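Local coordinates for water-soluble chlorophyll protein (Brassicaceae, PDB 5HPZ) that binds chlorophyll in a water-soluble tetrameric assembly and, belonging to the Kunitz-type inhibitor family, may also inhibit endopeptidases, at residues A[60-63]-A[64-68]. Sequence-based numbering, arbitrary orientation.
Unlike the reference sequence in segment 64-68: Ala-67 (reference Ile).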
loop_
_atom_site.group_PDB
_atom_site.type_symbol
_atom_site.label_atom_id
_atom_site.label_comp_id
_atom_site.label_asym_id
_atom_site.label_seq_id
_atom_site.Cartn_x
_atom_site.Cartn_y
_atom_site.Cartn_z
ATOM N N PHE A 60 21.465 2.481 22.073
ATOM C CA PHE A 60 21.256 3.565 23.030
ATOM C C PHE A 60 22.540 4.421 23.158
ATOM O O PHE A 60 23.674 3.890 23.215
ATOM C CB PHE A 60 20.965 2.941 24.383
ATOM C CG PHE A 60 19.947 1.830 24.329
ATOM C CD1 PHE A 60 18.609 2.118 24.140
ATOM C CD2 PHE A 60 20.328 0.520 24.404
ATOM C CE1 PHE A 60 17.668 1.097 24.080
ATOM C CE2 PHE A 60 19.387 -0.495 24.374
ATOM C CZ PHE A 60 18.048 -0.198 24.206
ATOM N N GLY A 61 22.362 5.725 23.209
ATOM C CA GLY A 61 23.489 6.652 23.425
ATOM C C GLY A 61 23.075 7.724 24.419
ATOM O O GLY A 61 21.944 8.198 24.396
ATOM N N TYR A 62 24.007 8.129 25.275
ATOM C CA TYR A 62 23.719 9.132 26.284
ATOM C C TYR A 62 23.539 10.467 25.661
ATOM O O TYR A 62 24.195 10.803 24.697
ATOM C CB TYR A 62 24.832 9.233 27.321
ATOM C CG TYR A 62 24.919 8.035 28.242
ATOM C CD1 TYR A 62 23.937 7.795 29.219
ATOM C CD2 TYR A 62 26.001 7.134 28.147
ATOM C CE1 TYR A 62 24.034 6.692 30.066
ATOM C CE2 TYR A 62 26.097 6.026 28.975
ATOM C CZ TYR A 62 25.117 5.802 29.944
ATOM O OH TYR A 62 25.250 4.672 30.778
ATOM N N GLU A 63 22.644 11.236 26.249
ATOM C CA GLU A 63 22.415 12.586 25.849
ATOM C C GLU A 63 21.716 13.181 27.050
ATOM O O GLU A 63 20.686 12.625 27.493
ATOM C CB GLU A 63 21.519 12.661 24.604
ATOM C CG GLU A 63 20.947 14.058 24.338
ATOM C CD GLU A 63 22.015 15.077 24.033
ATOM O OE1 GLU A 63 23.022 14.713 23.345
ATOM O OE2 GLU A 63 21.830 16.231 24.486
ATOM N N PRO A 64 22.290 14.238 27.631
ATOM C CA PRO A 64 23.618 14.752 27.230
ATOM C C PRO A 64 24.723 13.772 27.608
ATOM O O PRO A 64 24.439 12.691 28.187
ATOM C CB PRO A 64 23.764 16.079 28.007
ATOM C CG PRO A 64 22.605 16.144 28.958
ATOM C CD PRO A 64 21.540 15.170 28.492
ATOM N N VAL A 65 25.938 14.074 27.163
ATOM C CA VAL A 65 27.169 13.856 27.960
ATOM C C VAL A 65 27.513 12.423 28.425
ATOM O O VAL A 65 27.511 11.487 27.637
ATOM C CB VAL A 65 27.211 14.915 29.148
ATOM C CG1 VAL A 65 26.307 14.548 30.350
ATOM C CG2 VAL A 65 28.642 15.261 29.597
ATOM N N ILE A 66 27.881 12.279 29.689
ATOM C CA ILE A 66 28.432 11.050 30.242
ATOM C C ILE A 66 29.668 10.580 29.481
ATOM O O ILE A 66 29.649 9.589 28.723
ATOM C CB ILE A 66 27.346 9.986 30.458
ATOM C CG1 ILE A 66 26.278 10.626 31.365
ATOM C CG2 ILE A 66 27.963 8.724 31.064
ATOM C CD1 ILE A 66 25.192 9.725 31.865
ATOM N N ALA A 67 30.740 11.349 29.709
ATOM C CA ALA A 67 32.090 11.017 29.260
ATOM C C ALA A 67 32.700 10.225 30.395
ATOM O O ALA A 67 33.412 10.768 31.240
ATOM C CB ALA A 67 32.902 12.279 28.954
ATOM N N GLY A 68 32.378 8.943 30.413
ATOM C CA GLY A 68 32.834 8.034 31.435
ATOM C C GLY A 68 32.845 6.563 31.039
ATOM O O GLY A 68 33.774 5.832 31.371
#
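Ile-66 lies across one face of the Tyr-62 ring, its CD1 set over the CD1-CE1 side and its CG2 nearer the opposite rim. Ile-66 CD1 comes within 3.5 Å of Tyr-62 CD1 and makes a CH-pi contact, 4.0 Å from the ring centroid and 29° off the normal. Ile-66 CG2, 3.9 Å from both Tyr-62 CD2 and Tyr-62 CE2, extends the overlap toward the rim. With Tyr-62 CG anti to the carbonyl carbon (chi1 -70°), the ring is carried alongside the 64-68 loop, where Ile-66 meets its face. Tyr-62 CB sits 3.5 Å from Val-65 O, and no hydrogen bond joins the two segments. The phenolic OH is instead held by the backbone N of Tyr-73, while Ile-72 and Ile-78 also touch the tyrosine. A leucine in place of Tyr-62 would probably leave the Tyr-73 amide without this acceptor and Ile-66 without a flat face to rest on. The peptide bond between Glu-63 and Pro-64 is cis and bends the chain out of the strand. Glu-63 folds its chain at chi2 (64°), bringing its carboxylate back beside the proline, with Glu-63 OE2 3.6 Å from Pro-64 CA; its carbonyl O accepts a hydrogen bond from Thr-77 OG1. The arrangement is a surface beta-hairpin connection of the Kunitz-type beta-trefoil fold, where strand 58-62 gives way to the long loop leading to its antiparallel partner, strand 78-82.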